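PDB 6ZPV: MgGH51 from Meripilus giganteus, which hydrolyses terminal alpha-L-arabinofuranosides as a glycosylated fungal member of glycoside hydrolase family 51, probably releasing arabinose from plant cell-wall polysaccharides. Local coordinates for residues A214-P228 with Y274-A288. Residues are numbered along the deposited sequence; the frame is centred on the assembly and turned at random.
Sequences AETLAEMGPSFFRFP and YLQFFEDTGMEPIMA
Phe-227 presents one ring face to the edge of Phe-278, an edge-to-face pair with planes at 65°, while Pro-285 CB meets its rim near the ring plane. Both belong to an aromatic cluster between helix 274-281 and two adjacent parallel strands, 224-227 and 284-288, of the (beta/alpha)8 barrel of GH51 (clan GH-A), whose eight parallel strands follow one another in chain order. Tyr-274 takes Phe-227 CD2 over the centre of its own ring; those two rings are oblique, with centroids 4.6 Å apart. Phe-225 is approached over one face by Phe-278 CE1, 3.3 Å from its CD1, and by the edge of Phe-277 in an offset edge-to-face pair with planes at 83°. Met-283 SD sits at the Phe-225 edge, a Met-aromatic contact.

With CG anti to its backbone N (chi1 -167°), Phe-225 turns the same ring face to both Phe-277 and Phe-278. Helix 274-281 runs nearly antiparallel to strand 224-227, as in a beta-alpha-beta layer. Helix 214-219 packs on Phe-277 alone of these rings, Ala-214 CB lying 3.9 Å from Phe-277 CE1.

On the other sheet face, turned to the barrel interior, Ile-286 CD1 makes a CH-pi contact over the Phe-224 ring, 4.0 Å from its centroid. Arg-226 extends from that face to two salt bridges: NE pairs with Glu-347 and NH1 with Glu-429, which would restrict rotation of the guanidinium.

Five backbone bonds set the parallel register, with Phe-225 and Phe-227 each donating and accepting. Just before the strands begin, a water joins the two chain turns, donating to Pro-222 O at 2.8 Å and to Thr-281 O at 2.9 Å.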
loop_
_atom_site.group_PDB
_atom_site.type_symbol
_atom_site.label_atom_id
_atom_site.label_comp_id
_atom_site.label_asym_id
_atom_site.label_seq_id
_atom_site.Cartn_x
_atom_site.Cartn_y
_atom_site.Cartn_z
ATOM N N ALA A 214 6.105 -6.652 2.801
ATOM C CA ALA A 214 6.982 -5.525 3.119
ATOM C C ALA A 214 8.311 -5.686 2.361
ATOM O O ALA A 214 8.843 -4.716 1.837
ATOM C CB ALA A 214 7.219 -5.452 4.616
ATOM N N GLU A 215 8.877 -6.886 2.386
ATOM C CA GLU A 215 10.158 -7.131 1.694
ATOM C C GLU A 215 10.040 -6.917 0.199
ATOM O O GLU A 215 10.978 -6.441 -0.470
ATOM C CB GLU A 215 10.615 -8.527 1.975
ATOM C CG GLU A 215 11.046 -8.800 3.409
ATOM C CD GLU A 215 11.188 -10.258 3.813
ATOM O OE1 GLU A 215 10.941 -11.133 2.927
ATOM O OE2 GLU A 215 11.416 -10.540 5.016
ATOM N N THR A 216 8.900 -7.305 -0.391
ATOM C CA THR A 216 8.644 -7.109 -1.828
ATOM C C THR A 216 8.606 -5.620 -2.154
ATOM O O THR A 216 9.167 -5.199 -3.200
ATOM C CB THR A 216 7.383 -7.829 -2.273
ATOM O OG1 THR A 216 7.444 -9.222 -2.001
ATOM C CG2 THR A 216 7.070 -7.638 -3.743
ATOM N N LEU A 217 7.942 -4.814 -1.341
ATOM C CA LEU A 217 7.930 -3.377 -1.578
ATOM C C LEU A 217 9.335 -2.847 -1.484
ATOM O O LEU A 217 9.751 -2.032 -2.338
ATOM C CB LEU A 217 7.005 -2.700 -0.550
ATOM C CG LEU A 217 5.533 -3.111 -0.650
ATOM C CD1 LEU A 217 4.697 -2.247 0.302
ATOM C CD2 LEU A 217 4.996 -3.149 -2.039
ATOM N N ALA A 218 10.097 -3.237 -0.481
ATOM C CA ALA A 218 11.472 -2.751 -0.382
ATOM C C ALA A 218 12.330 -3.214 -1.562
ATOM O O ALA A 218 13.185 -2.431 -2.044
ATOM C CB ALA A 218 12.064 -3.161 0.942
ATOM N N GLU A 219 12.059 -4.380 -2.121
ATOM C CA GLU A 219 12.799 -4.950 -3.289
ATOM C C GLU A 219 12.786 -4.066 -4.492
ATOM O O GLU A 219 13.725 -4.062 -5.294
ATOM C CB GLU A 219 12.169 -6.346 -3.660
ATOM C CG GLU A 219 12.681 -7.055 -4.852
ATOM C CD GLU A 219 11.959 -8.341 -5.097
ATOM O OE1 GLU A 219 11.417 -8.934 -4.123
ATOM O OE2 GLU A 219 12.032 -8.714 -6.315
ATOM N N MET A 220 11.701 -3.313 -4.608
ATOM C CA MET A 220 11.444 -2.477 -5.776
ATOM C C MET A 220 12.392 -1.279 -5.797
ATOM O O MET A 220 12.527 -0.699 -6.838
ATOM C CB MET A 220 9.966 -2.091 -5.832
ATOM C CG MET A 220 9.432 -1.855 -7.238
ATOM S SD MET A 220 7.996 -0.745 -7.226
ATOM C CE MET A 220 7.107 -1.879 -6.174
ATOM N N GLY A 221 13.057 -0.932 -4.699
ATOM C CA GLY A 221 13.840 0.291 -4.529
ATOM C C GLY A 221 13.075 1.586 -4.594
ATOM O O GLY A 221 13.584 2.587 -5.100
ATOM N N PRO A 222 11.913 1.678 -3.932
ATOM C CA PRO A 222 11.159 2.936 -3.944
ATOM C C PRO A 222 11.840 4.006 -3.104
ATOM O O PRO A 222 12.438 3.714 -2.062
ATOM C CB PRO A 222 9.832 2.570 -3.332
ATOM C CG PRO A 222 10.181 1.447 -2.385
ATOM C CD PRO A 222 11.276 0.648 -3.095
ATOM N N SER A 223 11.596 5.249 -3.469
ATOM C CA SER A 223 12.145 6.404 -2.740
ATOM C C SER A 223 11.080 7.104 -1.892
ATOM O O SER A 223 11.447 7.847 -0.966
ATOM C CB SER A 223 12.736 7.440 -3.665
ATOM O OG SER A 223 11.743 7.986 -4.518
ATOM N N PHE A 224 9.809 6.918 -2.192
ATOM C CA PHE A 224 8.739 7.600 -1.460
ATOM C C PHE A 224 7.544 6.678 -1.376
ATOM O O PHE A 224 7.406 5.682 -2.083
ATOM C CB PHE A 224 8.321 8.911 -2.131
ATOM C CG PHE A 224 7.630 8.764 -3.457
ATOM C CD1 PHE A 224 6.271 8.427 -3.543
ATOM C CD2 PHE A 224 8.336 8.884 -4.645
ATOM C CE1 PHE A 224 5.642 8.205 -4.732
ATOM C CE2 PHE A 224 7.697 8.689 -5.858
ATOM C CZ PHE A 224 6.366 8.345 -5.909
ATOM N N PHE A 225 6.646 7.051 -0.481
ATOM C CA PHE A 225 5.391 6.326 -0.217
ATOM C C PHE A 225 4.277 7.365 -0.059
ATOM O O PHE A 225 4.257 8.127 0.933
ATOM C CB PHE A 225 5.561 5.463 1.041
ATOM C CG PHE A 225 4.503 4.435 1.310
ATOM C CD1 PHE A 225 3.306 4.753 1.944
ATOM C CD2 PHE A 225 4.699 3.112 1.021
ATOM C CE1 PHE A 225 2.408 3.770 2.333
ATOM C CE2 PHE A 225 3.820 2.124 1.408
ATOM C CZ PHE A 225 2.657 2.459 2.085
ATOM N N ARG A 226 3.376 7.435 -1.021
ATOM C CA ARG A 226 2.204 8.352 -1.004
ATOM C C ARG A 226 1.084 7.666 -0.222
ATOM O O ARG A 226 0.759 6.479 -0.489
ATOM C CB ARG A 226 1.754 8.662 -2.436
ATOM C CG ARG A 226 0.622 9.642 -2.516
ATOM C CD ARG A 226 -0.119 9.571 -3.847
ATOM N NE ARG A 226 -1.254 10.490 -3.920
ATOM C CZ ARG A 226 -2.378 10.248 -4.600
ATOM N NH1 ARG A 226 -2.467 9.171 -5.393
ATOM N NH2 ARG A 226 -3.408 11.067 -4.456
ATOM N N PHE A 227 0.477 8.338 0.756
ATOM C CA PHE A 227 -0.510 7.694 1.642
ATOM C C PHE A 227 -1.253 8.779 2.377
ATOM O O PHE A 227 -0.737 9.917 2.479
ATOM C CB PHE A 227 0.198 6.759 2.628
ATOM C CG PHE A 227 0.800 7.451 3.830
ATOM C CD1 PHE A 227 1.859 8.301 3.691
ATOM C CD2 PHE A 227 0.179 7.327 5.067
ATOM C CE1 PHE A 227 2.319 9.024 4.770
ATOM C CE2 PHE A 227 0.649 8.041 6.137
ATOM C CZ PHE A 227 1.706 8.915 5.994
ATOM N N PRO A 228 -2.413 8.520 3.015
ATOM C CA PRO A 228 -3.154 7.250 3.037
ATOM C C PRO A 228 -4.175 7.117 1.917
ATOM O O PRO A 228 -4.963 6.150 1.903
ATOM C CB PRO A 228 -3.828 7.279 4.398
ATOM C CG PRO A 228 -4.166 8.744 4.569
ATOM C CD PRO A 228 -2.946 9.452 4.019
ATOM N N TYR A 274 2.817 3.530 9.602
ATOM C CA TYR A 274 3.306 4.017 8.296
ATOM C C TYR A 274 4.707 4.631 8.453
ATOM O O TYR A 274 5.623 4.276 7.710
ATOM C CB TYR A 274 2.307 5.038 7.700
ATOM C CG TYR A 274 1.042 4.519 7.097
ATOM C CD1 TYR A 274 1.078 3.793 5.914
ATOM C CD2 TYR A 274 -0.212 4.824 7.620
ATOM C CE1 TYR A 274 -0.081 3.401 5.248
ATOM C CE2 TYR A 274 -1.371 4.410 6.990
ATOM C CZ TYR A 274 -1.311 3.694 5.806
ATOM O OH TYR A 274 -2.435 3.327 5.096
ATOM N N LEU A 275 4.823 5.583 9.369
ATOM C CA LEU A 275 6.085 6.303 9.504
ATOM C C LEU A 275 7.252 5.386 9.880
ATOM O O LEU A 275 8.356 5.548 9.318
ATOM C CB LEU A 275 5.938 7.433 10.537
ATOM C CG LEU A 275 4.934 8.523 10.171
ATOM C CD1 LEU A 275 4.642 9.418 11.353
ATOM C CD2 LEU A 275 5.437 9.337 8.990
ATOM N N GLN A 276 6.999 4.410 10.738
ATOM C CA GLN A 276 8.054 3.455 11.121
ATOM C C GLN A 276 8.474 2.648 9.881
ATOM O O GLN A 276 9.672 2.353 9.718
ATOM C CB GLN A 276 7.586 2.545 12.260
ATOM C CG GLN A 276 8.697 1.688 12.808
ATOM C CD GLN A 276 9.857 2.515 13.351
ATOM O OE1 GLN A 276 9.662 3.241 14.349
ATOM N NE2 GLN A 276 11.059 2.364 12.792
ATOM N N PHE A 277 7.529 2.257 9.040
ATOM C CA PHE A 277 7.880 1.515 7.815
ATOM C C PHE A 277 8.761 2.359 6.900
ATOM O O PHE A 277 9.723 1.848 6.303
ATOM C CB PHE A 277 6.595 1.123 7.084
ATOM C CG PHE A 277 6.815 0.338 5.821
ATOM C CD1 PHE A 277 7.567 -0.832 5.840
ATOM C CD2 PHE A 277 6.204 0.707 4.642
ATOM C CE1 PHE A 277 7.767 -1.570 4.688
ATOM C CE2 PHE A 277 6.375 -0.061 3.502
ATOM C CZ PHE A 277 7.098 -1.201 3.537
ATOM N N PHE A 278 8.484 3.666 6.817
ATOM C CA PHE A 278 9.329 4.552 6.002
ATOM C C PHE A 278 10.772 4.582 6.554
ATOM O O PHE A 278 11.748 4.438 5.780
ATOM C CB PHE A 278 8.734 5.958 5.912
ATOM C CG PHE A 278 7.292 6.013 5.498
ATOM C CD1 PHE A 278 6.683 4.987 4.782
ATOM C CD2 PHE A 278 6.500 7.071 5.886
ATOM C CE1 PHE A 278 5.335 5.034 4.481
ATOM C CE2 PHE A 278 5.147 7.112 5.581
ATOM C CZ PHE A 278 4.559 6.074 4.929
ATOM N N GLU A 279 10.870 4.751 7.874
ATOM C CA GLU A 279 12.173 4.722 8.526
ATOM C C GLU A 279 12.870 3.395 8.237
ATOM O O GLU A 279 14.099 3.371 7.914
ATOM C CB GLU A 279 12.032 4.927 10.050
ATOM C CG GLU A 279 13.306 4.834 10.804
ATOM C CD GLU A 279 13.099 5.280 12.228
ATOM O OE1 GLU A 279 13.222 4.406 13.163
ATOM O OE2 GLU A 279 12.744 6.423 12.433
ATOM N N ASP A 280 12.146 2.290 8.277
ATOM C CA ASP A 280 12.718 0.946 8.112
ATOM C C ASP A 280 13.149 0.634 6.686
ATOM O O ASP A 280 13.861 -0.344 6.493
ATOM C CB ASP A 280 11.736 -0.117 8.612
ATOM C CG ASP A 280 11.523 -0.098 10.126
ATOM O OD1 ASP A 280 12.347 0.528 10.841
ATOM O OD2 ASP A 280 10.557 -0.755 10.571
ATOM N N THR A 281 12.672 1.361 5.708
ATOM C CA THR A 281 12.939 1.105 4.288
ATOM C C THR A 281 13.724 2.217 3.614
ATOM O O THR A 281 14.056 2.087 2.425
ATOM C CB THR A 281 11.621 0.886 3.556
ATOM O OG1 THR A 281 10.805 2.031 3.686
ATOM C CG2 THR A 281 10.902 -0.359 3.975
ATOM N N GLY A 282 13.951 3.317 4.271
ATOM C CA GLY A 282 14.548 4.515 3.640
ATOM C C GLY A 282 13.641 5.274 2.710
ATOM O O GLY A 282 14.138 6.147 2.023
ATOM N N MET A 283 12.346 4.988 2.700
ATOM C CA MET A 283 11.403 5.800 1.930
ATOM C C MET A 283 11.077 7.096 2.674
ATOM O O MET A 283 11.120 7.101 3.901
ATOM C CB MET A 283 10.081 5.055 1.698
ATOM C CG MET A 283 10.208 3.864 0.767
ATOM S SD MET A 283 8.631 3.106 0.337
ATOM C CE MET A 283 8.852 1.478 1.036
ATOM N N GLU A 284 10.712 8.126 1.940
ATOM C CA GLU A 284 10.140 9.316 2.547
ATOM C C GLU A 284 8.667 9.428 2.178
ATOM O O GLU A 284 8.210 8.957 1.120
ATOM C CB GLU A 284 10.863 10.584 2.143
ATOM C CG GLU A 284 10.714 11.006 0.692
ATOM C CD GLU A 284 11.524 12.265 0.416
ATOM O OE1 GLU A 284 12.573 12.158 -0.264
ATOM O OE2 GLU A 284 11.125 13.334 0.915
ATOM N N PRO A 285 7.842 10.035 3.057
ATOM C CA PRO A 285 6.419 10.158 2.764
ATOM C C PRO A 285 6.102 11.250 1.767
ATOM O O PRO A 285 6.679 12.313 1.764
ATOM C CB PRO A 285 5.807 10.515 4.141
ATOM C CG PRO A 285 6.943 11.183 4.859
ATOM C CD PRO A 285 8.196 10.473 4.425
ATOM N N ILE A 286 5.013 10.979 1.006
ATOM C CA ILE A 286 4.195 12.043 0.396
ATOM C C ILE A 286 2.855 11.908 1.093
ATOM O O ILE A 286 2.078 11.008 0.760
ATOM C CB ILE A 286 4.154 11.965 -1.119
ATOM C CG1 ILE A 286 5.543 12.103 -1.732
ATOM C CG2 ILE A 286 3.186 13.035 -1.635
ATOM C CD1 ILE A 286 5.631 12.009 -3.234
ATOM N N MET A 287 2.631 12.710 2.135
ATOM C CA MET A 287 1.496 12.505 3.028
ATOM C C MET A 287 0.328 13.397 2.633
ATOM O O MET A 287 0.477 14.614 2.521
ATOM C CB MET A 287 1.902 12.791 4.461
ATOM C CG MET A 287 0.787 12.510 5.451
ATOM S SD MET A 287 1.223 12.712 7.186
ATOM C CE MET A 287 1.355 14.488 7.256
ATOM N N ALA A 288 -0.834 12.796 2.443
ATOM C CA ALA A 288 -2.051 13.542 2.141
ATOM C C ALA A 288 -2.745 13.981 3.449
ATOM O O ALA A 288 -2.692 13.305 4.477
ATOM C CB ALA A 288 -3.003 12.744 1.295
HETATM O O HOH W 1 12.837 1.627 -0.170
HETATM O O HOH W 2 14.111 8.218 0.010
HETATM O O HOH W 3 13.577 9.638 -0.491
#